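Long-range contacts in UDP-N-acetylglucosamine 2-epimerase (Methanocaldococcus jannaschii, PDB 4NES), which probably interconverts UDP-N-acetylglucosamine and UDP-N-acetylmannosamine by reversible epimerization at C-2 of the sugar: residues 13-21 against 169-177; 42-51 against 266-274. All blocks are in the same frame, centred on the assembly; numbering follows the deposited sequence.

How the contacts relate
From the N terminus, strand 3-7 leads into helix 10-23, and contact 1 closes a long loop when this helix meets the start of helix 170-183, just past strand 164-166. Residues 42-51, passed earlier, are met again only at 266-274, where contact 2 closes the longer loop at the end of strand 263-266. The segments alternate along the chain, so the contacts cross rather than nest. Contact 1 joins two helices on the seven-stranded side, whereas contact 2 bridges the two sheet domains of the GT-B fold; both touch UDP. They also meet directly: Arg21 NH1 probably hydrogen-bonds Leu51 O, and Ile14 packs on Tyr271.

Contact 1: 13-21 against 169-177; sequences IIKLSPIIR and NTIVDATLQ. With UDP (uridine-5'-diphosphate), chain C.
Thr170 turns its OG1 between its backbone N and carbonyl carbon (chi1 61°), which aims the hydroxyl at helix 13-21; OG1 donates to Lys15 O over 2.7 Å, in the carbonyl plane and on a lone pair. The acceptor is available because the helix kinks at Pro18, and Ile19 N makes no bond back to Lys15 O. Ile14 O, which proline cannot serve, receives Ser17 OG at 2.7 Å together with Ser17 N. At the kink the Pro18 ring is a knob in a hole formed by Thr170, Asp173, Ala174 and Gln177, its CG 3.5 Å from Asp173 CB. The two helices, 7.8 Å apart at closest, cross almost perpendicularly at 83°. Helix 10-23 packs on inner strand 3-7 of the seven-stranded sheet of this GT-B fold, and helix 170-183 follows its edge strand 164-166. The extended Lys15 chain passes Ile171, CE lying 3.7 Å from Ile171 CB, and carries NZ to salt bridges with Glu117 and Glu293. Asn169 caps the second helix, OD1 accepting from Ile171 N. Ile14 lays CG2 alongside Ile171 CD1, its CD1 3.5 Å from UDP O3'. A water bridges Arg21 NH1, which also donates to Leu51 O, and Gln177 OE1.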
loop_
_atom_site.group_PDB
_atom_site.type_symbol
_atom_site.label_atom_id
_atom_site.label_comp_id
_atom_site.label_asym_id
_atom_site.label_seq_id
_atom_site.Cartn_x
_atom_site.Cartn_y
_atom_site.Cartn_z
ATOM N N ILE A 13 7.578 -15.072 -13.387
ATOM C CA ILE A 13 7.841 -16.498 -13.523
ATOM C C ILE A 13 9.333 -16.701 -13.787
ATOM O O ILE A 13 9.993 -17.556 -13.172
ATOM C CB ILE A 13 6.997 -17.115 -14.659
ATOM C CG1 ILE A 13 5.505 -16.972 -14.351
ATOM C CG2 ILE A 13 7.358 -18.575 -14.857
ATOM C CD1 ILE A 13 4.604 -17.117 -15.572
ATOM N N ILE A 14 9.878 -15.886 -14.676
ATOM C CA ILE A 14 11.288 -15.989 -15.036
ATOM C C ILE A 14 12.171 -15.673 -13.825
ATOM O O ILE A 14 13.094 -16.435 -13.505
ATOM C CB ILE A 14 11.599 -15.050 -16.227
ATOM C CG1 ILE A 14 10.861 -15.529 -17.487
ATOM C CG2 ILE A 14 13.102 -14.935 -16.450
ATOM C CD1 ILE A 14 10.807 -14.492 -18.578
ATOM N N LYS A 15 11.876 -14.580 -13.128
ATOM C CA LYS A 15 12.719 -14.157 -12.016
ATOM C C LYS A 15 12.561 -14.994 -10.750
ATOM O O LYS A 15 13.438 -14.987 -9.886
ATOM C CB LYS A 15 12.528 -12.658 -11.739
ATOM C CG LYS A 15 13.309 -11.819 -12.730
ATOM C CD LYS A 15 12.987 -10.331 -12.626
ATOM C CE LYS A 15 13.980 -9.493 -13.426
ATOM N NZ LYS A 15 13.619 -8.034 -13.438
ATOM N N LEU A 16 11.454 -15.718 -10.637
ATOM C CA LEU A 16 11.272 -16.649 -9.522
ATOM C C LEU A 16 11.847 -18.023 -9.821
ATOM O O LEU A 16 12.068 -18.811 -8.898
ATOM C CB LEU A 16 9.794 -16.790 -9.140
ATOM C CG LEU A 16 9.256 -15.589 -8.364
ATOM C CD1 LEU A 16 7.732 -15.553 -8.441
ATOM C CD2 LEU A 16 9.753 -15.615 -6.907
ATOM N N SER A 17 12.103 -18.327 -11.090
ATOM C CA SER A 17 12.644 -19.645 -11.440
ATOM C C SER A 17 13.927 -20.050 -10.680
ATOM O O SER A 17 14.042 -21.210 -10.263
ATOM C CB SER A 17 12.758 -19.850 -12.969
ATOM O OG SER A 17 13.792 -19.093 -13.580
ATOM N N PRO A 18 14.873 -19.112 -10.458
ATOM C CA PRO A 18 16.047 -19.527 -9.677
ATOM C C PRO A 18 15.730 -19.796 -8.211
ATOM O O PRO A 18 16.434 -20.598 -7.570
ATOM C CB PRO A 18 16.994 -18.332 -9.799
ATOM C CG PRO A 18 16.565 -17.635 -11.080
ATOM C CD PRO A 18 15.077 -17.792 -11.092
ATOM N N ILE A 19 14.711 -19.132 -7.671
ATOM C CA ILE A 19 14.277 -19.403 -6.301
ATOM C C ILE A 19 13.623 -20.778 -6.209
ATOM O O ILE A 19 13.902 -21.566 -5.284
ATOM C CB ILE A 19 13.346 -18.288 -5.796
ATOM C CG1 ILE A 19 14.184 -17.034 -5.555
ATOM C CG2 ILE A 19 12.631 -18.718 -4.523
ATOM C CD1 ILE A 19 13.370 -15.769 -5.422
ATOM N N ILE A 20 12.790 -21.094 -7.193
ATOM C CA ILE A 20 12.206 -22.424 -7.297
ATOM C C ILE A 20 13.290 -23.498 -7.433
ATOM O O ILE A 20 13.218 -24.531 -6.746
ATOM C CB ILE A 20 11.184 -22.483 -8.453
ATOM C CG1 ILE A 20 9.976 -21.609 -8.092
ATOM C CG2 ILE A 20 10.781 -23.930 -8.771
ATOM C CD1 ILE A 20 9.066 -21.256 -9.253
ATOM N N ARG A 21 14.306 -23.264 -8.267
ATOM C CA ARG A 21 15.417 -24.223 -8.410
ATOM C C ARG A 21 16.081 -24.484 -7.056
ATOM O O ARG A 21 16.394 -25.636 -6.692
ATOM C CB ARG A 21 16.465 -23.696 -9.396
ATOM C CG ARG A 21 16.092 -23.772 -10.880
ATOM C CD ARG A 21 16.127 -25.202 -11.418
ATOM N NE ARG A 21 14.864 -25.896 -11.195
ATOM C CZ ARG A 21 13.802 -25.788 -11.990
ATOM N NH1 ARG A 21 13.849 -25.019 -13.072
ATOM N NH2 ARG A 21 12.691 -26.448 -11.706
ATOM N N ASN A 169 20.500 -9.629 -8.404
ATOM C CA ASN A 169 19.221 -9.867 -9.056
ATOM C C ASN A 169 19.161 -11.286 -9.591
ATOM O O ASN A 169 20.078 -11.723 -10.290
ATOM C CB ASN A 169 18.982 -8.839 -10.172
ATOM C CG ASN A 169 17.525 -8.767 -10.599
ATOM O OD1 ASN A 169 16.893 -9.777 -10.908
ATOM N ND2 ASN A 169 16.964 -7.560 -10.575
ATOM N N THR A 170 18.083 -12.006 -9.265
ATOM C CA THR A 170 17.900 -13.377 -9.765
ATOM C C THR A 170 17.879 -13.484 -11.297
ATOM O O THR A 170 18.029 -14.588 -11.843
ATOM C CB THR A 170 16.615 -14.035 -9.228
ATOM O OG1 THR A 170 15.483 -13.268 -9.651
ATOM C CG2 THR A 170 16.625 -14.130 -7.702
ATOM N N ILE A 171 17.686 -12.373 -12.002
ATOM C CA ILE A 171 17.731 -12.426 -13.453
ATOM C C ILE A 171 19.120 -12.843 -13.942
ATOM O O ILE A 171 19.241 -13.462 -15.009
ATOM C CB ILE A 171 17.289 -11.094 -14.099
ATOM C CG1 ILE A 171 16.931 -11.313 -15.564
ATOM C CG2 ILE A 171 18.354 -10.014 -13.933
ATOM C CD1 ILE A 171 15.768 -12.250 -15.756
ATOM N N VAL A 172 20.169 -12.554 -13.168
ATOM C CA VAL A 172 21.495 -13.054 -13.527
ATOM C C VAL A 172 21.507 -14.579 -13.487
ATOM O O VAL A 172 21.959 -15.213 -14.438
ATOM C CB VAL A 172 22.616 -12.497 -12.620
ATOM C CG1 VAL A 172 23.985 -13.018 -13.080
ATOM C CG2 VAL A 172 22.608 -10.992 -12.639
ATOM N N ASP A 173 21.012 -15.162 -12.394
ATOM C CA ASP A 173 20.890 -16.619 -12.298
ATOM C C ASP A 173 20.147 -17.170 -13.509
ATOM O O ASP A 173 20.574 -18.142 -14.126
ATOM C CB ASP A 173 20.042 -17.067 -11.094
ATOM C CG ASP A 173 20.446 -16.451 -9.760
ATOM O OD1 ASP A 173 20.971 -15.327 -9.692
ATOM O OD2 ASP A 173 20.147 -17.108 -8.736
ATOM N N ALA A 174 19.000 -16.572 -13.825
ATOM C CA ALA A 174 18.142 -17.082 -14.890
ATOM C C ALA A 174 18.834 -17.014 -16.251
ATOM O O ALA A 174 18.806 -17.978 -17.032
ATOM C CB ALA A 174 16.829 -16.327 -14.925
ATOM N N THR A 175 19.472 -15.885 -16.523
ATOM C CA THR A 175 20.132 -15.694 -17.804
ATOM C C THR A 175 21.319 -16.655 -17.879
ATOM O O THR A 175 21.606 -17.220 -18.941
ATOM C CB THR A 175 20.556 -14.212 -18.000
ATOM O OG1 THR A 175 19.444 -13.352 -17.720
ATOM C CG2 THR A 175 21.008 -13.965 -19.418
ATOM N N LEU A 176 21.966 -16.884 -16.737
ATOM C CA LEU A 176 23.104 -17.797 -16.623
ATOM C C LEU A 176 22.731 -19.286 -16.552
ATOM O O LEU A 176 23.550 -20.136 -16.922
ATOM C CB LEU A 176 23.964 -17.426 -15.409
ATOM C CG LEU A 176 25.169 -16.500 -15.599
ATOM C CD1 LEU A 176 26.383 -17.319 -16.037
ATOM C CD2 LEU A 176 24.885 -15.381 -16.592
ATOM N N GLN A 177 21.533 -19.615 -16.066
ATOM C CA GLN A 177 21.074 -21.013 -16.059
ATOM C C GLN A 177 20.567 -21.429 -17.454
ATOM O O GLN A 177 20.690 -22.595 -17.836
ATOM C CB GLN A 177 20.075 -21.346 -14.891
ATOM C CG GLN A 177 18.754 -20.501 -14.748
ATOM C CD GLN A 177 17.882 -20.775 -13.460
ATOM O OE1 GLN A 177 16.641 -20.789 -13.528
ATOM N NE2 GLN A 177 18.532 -20.950 -12.316
HETATM N N1 UDP C . 10.718 -12.118 -22.567
HETATM C C2 UDP C . 10.477 -13.318 -23.145
HETATM N N3 UDP C . 9.912 -13.370 -24.371
HETATM C C4 UDP C . 9.567 -12.259 -25.057
HETATM C C5 UDP C . 9.799 -10.998 -24.489
HETATM C C6 UDP C . 10.378 -10.967 -23.216
HETATM O O2 UDP C . 10.772 -14.363 -22.560
HETATM O O4 UDP C . 8.980 -12.369 -26.314
HETATM C "C1'" UDP C . 11.288 -11.996 -21.213
HETATM C "C2'" UDP C . 12.526 -11.284 -21.056
HETATM O "O2'" UDP C . 13.618 -12.102 -21.412
HETATM C "C3'" UDP C . 12.500 -10.872 -19.646
HETATM C "C4'" UDP C . 11.082 -10.743 -19.342
HETATM O "O4'" UDP C . 10.369 -11.206 -20.461
HETATM O "O3'" UDP C . 13.079 -11.799 -18.769
HETATM C "C5'" UDP C . 10.645 -9.337 -19.105
HETATM O "O5'" UDP C . 9.251 -9.240 -18.942
HETATM P PA UDP C . 8.424 -7.966 -19.396
HETATM O O1A UDP C . 7.090 -8.444 -19.928
HETATM O O2A UDP C . 9.220 -7.198 -20.429
HETATM O O3A UDP C . 8.116 -7.097 -18.117
HETATM P PB UDP C . 8.960 -6.140 -17.206
HETATM O O1B UDP C . 10.351 -6.718 -16.991
HETATM O O2B UDP C . 9.001 -4.775 -17.844
HETATM O O3B UDP C . 8.151 -6.114 -15.939
HETATM O O HOH W 1 15.860 -23.313 -14.405
#

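Contact 2: 42-51 against 266-274; sequences NMDKIFFEEL and IEPVGYLEF. With UDP (uridine-5'-diphosphate), chain C.
Phe47 and Tyr271 pack against each other beside the bound UDP, their side chains roughly at right angles, and each presents a ring edge to the nucleotide: Phe47 CE1 lies 3.2 Å from UDP O2, and Tyr271 CE1 lies 3.3 Å from UDP O2'. The backbone of Val269 reads the uracil in both directions, its N donating to UDP O4 at 3.0 Å and its O accepting from UDP N3 at 2.8 Å. Phe274, with CG anti to its backbone N (chi1 -161°), spreads one ring face beneath the base, so that UDP C5 sits 3.4 Å above the ring plane over its centre. With an alanine here the uracil would probably lose that stacking face and be freer to tilt about its bonds to Val269. This is the nucleotide site of a GT-B enzyme, in the cleft between two Rossmann-like domains: 266-274 runs from the end of edge strand 263-266 of the six-stranded sheet into helix 271-280, and 42-51 reaches it from the other domain.

Farther out, Glu50 holds the beginning of helix 271-280. Its extended chain brings OE1 to Leu272 N at 3.0 Å, a nearly straight bond (171°) on the syn side of the carboxylate. Glu50 OE2 lies just 2.5 Å from Glu273 OE1, which suggests that one of the two acids is protonated. Ile46 CD1 rests 3.6 Å from Gly270 CA, where a side chain would collide with both Ile46 and Glu50. A water donates to both Asn42 O and Val269 O, the same oxygen that accepts from the base. Beyond it, selenomethionine Met43 lays SE against the Pro268 ring and also touches the UDP-N-acetylglucosamine molecule, while Tyr271 OH reaches Glu294 and Thr175.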
loop_
_atom_site.group_PDB
_atom_site.type_symbol
_atom_site.label_atom_id
_atom_site.label_comp_id
_atom_site.label_asym_id
_atom_site.label_seq_id
_atom_site.Cartn_x
_atom_site.Cartn_y
_atom_site.Cartn_z
ATOM N N ASN A 42 1.597 -18.013 -24.498
ATOM C CA ASN A 42 2.918 -17.419 -24.722
ATOM C C ASN A 42 3.357 -16.371 -23.691
ATOM O O ASN A 42 4.447 -15.809 -23.818
ATOM C CB ASN A 42 3.049 -16.864 -26.150
ATOM C CG ASN A 42 1.996 -15.821 -26.484
ATOM O OD1 ASN A 42 1.368 -15.241 -25.597
ATOM N ND2 ASN A 42 1.806 -15.571 -27.775
HETATM N N MSE A 43 2.506 -16.100 -22.694
HETATM C CA MSE A 43 2.848 -15.206 -21.588
HETATM C C MSE A 43 3.019 -15.952 -20.273
HETATM O O MSE A 43 3.380 -15.360 -19.256
HETATM C CB MSE A 43 1.767 -14.131 -21.419
HETATM C CG MSE A 43 1.634 -13.202 -22.617
HETATM SE SE MSE A 43 3.245 -12.187 -23.024
HETATM C CE MSE A 43 3.211 -10.937 -21.549
ATOM N N ASP A 44 2.762 -17.254 -20.284
ATOM C CA ASP A 44 2.591 -17.976 -19.031
ATOM C C ASP A 44 3.001 -19.447 -19.121
ATOM O O ASP A 44 4.074 -19.821 -18.641
ATOM C CB ASP A 44 1.140 -17.835 -18.562
ATOM C CG ASP A 44 0.830 -18.695 -17.369
ATOM O OD1 ASP A 44 1.615 -18.674 -16.400
ATOM O OD2 ASP A 44 -0.195 -19.404 -17.406
ATOM N N LYS A 45 2.155 -20.262 -19.748
ATOM C CA LYS A 45 2.397 -21.699 -19.910
ATOM C C LYS A 45 3.785 -22.001 -20.468
ATOM O O LYS A 45 4.474 -22.890 -19.965
ATOM C CB LYS A 45 1.324 -22.311 -20.812
ATOM C CG LYS A 45 1.463 -23.802 -21.047
ATOM C CD LYS A 45 0.317 -24.310 -21.912
ATOM C CE LYS A 45 0.614 -25.690 -22.472
ATOM N NZ LYS A 45 -0.590 -26.314 -23.085
ATOM N N ILE A 46 4.217 -21.235 -21.469
ATOM C CA ILE A 46 5.498 -21.511 -22.104
ATOM C C ILE A 46 6.663 -21.391 -21.120
ATOM O O ILE A 46 7.666 -22.091 -21.254
ATOM C CB ILE A 46 5.711 -20.636 -23.372
ATOM C CG1 ILE A 46 6.916 -21.124 -24.184
ATOM C CG2 ILE A 46 5.854 -19.157 -23.018
ATOM C CD1 ILE A 46 6.932 -20.612 -25.630
ATOM N N PHE A 47 6.530 -20.527 -20.119
ATOM C CA PHE A 47 7.597 -20.341 -19.153
ATOM C C PHE A 47 7.634 -21.451 -18.128
ATOM O O PHE A 47 8.709 -21.898 -17.736
ATOM C CB PHE A 47 7.489 -18.953 -18.516
ATOM C CG PHE A 47 7.603 -17.866 -19.528
ATOM C CD1 PHE A 47 8.843 -17.571 -20.086
ATOM C CD2 PHE A 47 6.476 -17.215 -20.006
ATOM C CE1 PHE A 47 8.962 -16.604 -21.064
ATOM C CE2 PHE A 47 6.591 -16.254 -20.982
ATOM C CZ PHE A 47 7.838 -15.954 -21.519
ATOM N N PHE A 48 6.462 -21.909 -17.703
ATOM C CA PHE A 48 6.412 -23.071 -16.832
ATOM C C PHE A 48 7.032 -24.282 -17.521
ATOM O O PHE A 48 7.716 -25.078 -16.880
ATOM C CB PHE A 48 4.979 -23.355 -16.376
ATOM C CG PHE A 48 4.562 -22.537 -15.187
ATOM C CD1 PHE A 48 4.132 -21.230 -15.339
ATOM C CD2 PHE A 48 4.632 -23.072 -13.907
ATOM C CE1 PHE A 48 3.763 -20.474 -14.235
ATOM C CE2 PHE A 48 4.258 -22.316 -12.795
ATOM C CZ PHE A 48 3.823 -21.015 -12.965
ATOM N N GLU A 49 6.804 -24.411 -18.826
ATOM C CA GLU A 49 7.377 -25.517 -19.585
ATOM C C GLU A 49 8.889 -25.385 -19.784
ATOM O O GLU A 49 9.651 -26.298 -19.452
ATOM C CB GLU A 49 6.684 -25.655 -20.943
ATOM C CG GLU A 49 7.230 -26.788 -21.806
ATOM C CD GLU A 49 7.016 -28.149 -21.176
ATOM O OE1 GLU A 49 6.089 -28.288 -20.349
ATOM O OE2 GLU A 49 7.773 -29.090 -21.506
ATOM N N GLU A 50 9.331 -24.264 -20.342
ATOM C CA GLU A 50 10.742 -24.127 -20.679
ATOM C C GLU A 50 11.626 -24.082 -19.440
ATOM O O GLU A 50 12.776 -24.506 -19.485
ATOM C CB GLU A 50 10.989 -22.884 -21.546
ATOM C CG GLU A 50 10.394 -22.964 -22.948
ATOM C CD GLU A 50 10.865 -21.846 -23.866
ATOM O OE1 GLU A 50 11.525 -20.903 -23.391
ATOM O OE2 GLU A 50 10.572 -21.922 -25.077
ATOM N N LEU A 51 11.084 -23.568 -18.338
ATOM C CA LEU A 51 11.860 -23.421 -17.113
ATOM C C LEU A 51 11.660 -24.594 -16.160
ATOM O O LEU A 51 12.172 -24.573 -15.040
ATOM C CB LEU A 51 11.544 -22.090 -16.421
ATOM C CG LEU A 51 11.903 -20.878 -17.292
ATOM C CD1 LEU A 51 11.415 -19.586 -16.672
ATOM C CD2 LEU A 51 13.401 -20.813 -17.517
ATOM N N ILE A 266 6.731 -10.285 -34.322
ATOM C CA ILE A 266 6.531 -11.648 -33.842
ATOM C C ILE A 266 5.695 -11.631 -32.570
ATOM O O ILE A 266 5.763 -10.681 -31.780
ATOM C CB ILE A 266 7.876 -12.411 -33.638
ATOM C CG1 ILE A 266 8.697 -11.803 -32.499
ATOM C CG2 ILE A 266 8.682 -12.426 -34.934
ATOM C CD1 ILE A 266 9.972 -12.585 -32.194
ATOM N N GLU A 267 4.874 -12.658 -32.402
ATOM C CA GLU A 267 4.150 -12.867 -31.159
ATOM C C GLU A 267 5.176 -13.140 -30.067
ATOM O O GLU A 267 6.296 -13.591 -30.361
ATOM C CB GLU A 267 3.222 -14.074 -31.281
ATOM C CG GLU A 267 2.227 -14.015 -32.420
ATOM C CD GLU A 267 1.417 -15.298 -32.525
ATOM O OE1 GLU A 267 0.683 -15.620 -31.564
ATOM O OE2 GLU A 267 1.525 -15.988 -33.562
ATOM N N PRO A 268 4.806 -12.881 -28.803
ATOM C CA PRO A 268 5.694 -13.168 -27.675
ATOM C C PRO A 268 6.238 -14.596 -27.746
ATOM O O PRO A 268 5.491 -15.534 -28.053
ATOM C CB PRO A 268 4.774 -12.992 -26.466
ATOM C CG PRO A 268 3.815 -11.933 -26.902
ATOM C CD PRO A 268 3.555 -12.230 -28.364
ATOM N N VAL A 269 7.531 -14.749 -27.472
ATOM C CA VAL A 269 8.184 -16.061 -27.529
ATOM C C VAL A 269 8.661 -16.516 -26.157
ATOM O O VAL A 269 8.666 -15.749 -25.193
ATOM C CB VAL A 269 9.376 -16.061 -28.514
ATOM C CG1 VAL A 269 8.905 -15.708 -29.918
ATOM C CG2 VAL A 269 10.461 -15.096 -28.035
ATOM N N GLY A 270 9.070 -17.781 -26.067
ATOM C CA GLY A 270 9.577 -18.347 -24.826
ATOM C C GLY A 270 10.904 -17.728 -24.423
ATOM O O GLY A 270 11.543 -17.024 -25.214
ATOM N N TYR A 271 11.309 -17.979 -23.183
ATOM C CA TYR A 271 12.533 -17.390 -22.645
ATOM C C TYR A 271 13.789 -17.822 -23.403
ATOM O O TYR A 271 14.672 -17.011 -23.671
ATOM C CB TYR A 271 12.663 -17.739 -21.167
ATOM C CG TYR A 271 13.703 -16.934 -20.432
ATOM C CD1 TYR A 271 13.747 -15.558 -20.548
ATOM C CD2 TYR A 271 14.633 -17.561 -19.602
ATOM C CE1 TYR A 271 14.689 -14.814 -19.864
ATOM C CE2 TYR A 271 15.581 -16.820 -18.910
ATOM C CZ TYR A 271 15.599 -15.443 -19.055
ATOM O OH TYR A 271 16.533 -14.694 -18.373
ATOM N N LEU A 272 13.872 -19.099 -23.755
ATOM C CA LEU A 272 15.053 -19.592 -24.457
ATOM C C LEU A 272 15.200 -18.912 -25.813
ATOM O O LEU A 272 16.290 -18.469 -26.207
ATOM C CB LEU A 272 14.983 -21.110 -24.633
ATOM C CG LEU A 272 14.876 -21.905 -23.340
ATOM C CD1 LEU A 272 14.744 -23.389 -23.671
ATOM C CD2 LEU A 272 16.084 -21.664 -22.451
ATOM N N GLU A 273 14.083 -18.828 -26.523
ATOM C CA GLU A 273 14.039 -18.156 -27.805
ATOM C C GLU A 273 14.403 -16.676 -27.663
ATOM O O GLU A 273 15.178 -16.134 -28.456
ATOM C CB GLU A 273 12.645 -18.324 -28.417
ATOM C CG GLU A 273 12.344 -19.756 -28.885
ATOM C CD GLU A 273 11.931 -20.688 -27.763
ATOM O OE1 GLU A 273 11.613 -20.217 -26.647
ATOM O OE2 GLU A 273 11.924 -21.914 -27.999
ATOM N N PHE A 274 13.849 -16.021 -26.645
ATOM C CA PHE A 274 14.100 -14.596 -26.485
ATOM C C PHE A 274 15.548 -14.301 -26.102
ATOM O O PHE A 274 16.128 -13.323 -26.575
ATOM C CB PHE A 274 13.124 -13.950 -25.499
ATOM C CG PHE A 274 13.048 -12.467 -25.654
ATOM C CD1 PHE A 274 12.427 -11.918 -26.763
ATOM C CD2 PHE A 274 13.638 -11.620 -24.728
ATOM C CE1 PHE A 274 12.374 -10.543 -26.940
ATOM C CE2 PHE A 274 13.577 -10.242 -24.899
ATOM C CZ PHE A 274 12.949 -9.715 -26.012
HETATM N N1 UDP C . 10.718 -12.118 -22.567
HETATM C C2 UDP C . 10.477 -13.318 -23.145
HETATM N N3 UDP C . 9.912 -13.370 -24.371
HETATM C C4 UDP C . 9.567 -12.259 -25.057
HETATM C C5 UDP C . 9.799 -10.998 -24.489
HETATM C C6 UDP C . 10.378 -10.967 -23.216
HETATM O O2 UDP C . 10.772 -14.363 -22.560
HETATM O O4 UDP C . 8.980 -12.369 -26.314
HETATM C "C1'" UDP C . 11.288 -11.996 -21.213
HETATM C "C2'" UDP C . 12.526 -11.284 -21.056
HETATM O "O2'" UDP C . 13.618 -12.102 -21.412
HETATM C "C3'" UDP C . 12.500 -10.872 -19.646
HETATM C "C4'" UDP C . 11.082 -10.743 -19.342
HETATM O "O4'" UDP C . 10.369 -11.206 -20.461
HETATM O "O3'" UDP C . 13.079 -11.799 -18.769
HETATM C "C5'" UDP C . 10.645 -9.337 -19.105
HETATM O "O5'" UDP C . 9.251 -9.240 -18.942
HETATM P PA UDP C . 8.424 -7.966 -19.396
HETATM O O1A UDP C . 7.090 -8.444 -19.928
HETATM O O2A UDP C . 9.220 -7.198 -20.429
HETATM O O3A UDP C . 8.116 -7.097 -18.117
HETATM P PB UDP C . 8.960 -6.140 -17.206
HETATM O O1B UDP C . 10.351 -6.718 -16.991
HETATM O O2B UDP C . 9.001 -4.775 -17.844
HETATM O O3B UDP C . 8.151 -6.114 -15.939
HETATM O O HOH W 2 6.619 -14.188 -23.977
HETATM O O HOH W 3 2.186 -17.533 -30.484
HETATM O O HOH W 4 -0.167 -14.078 -29.637
#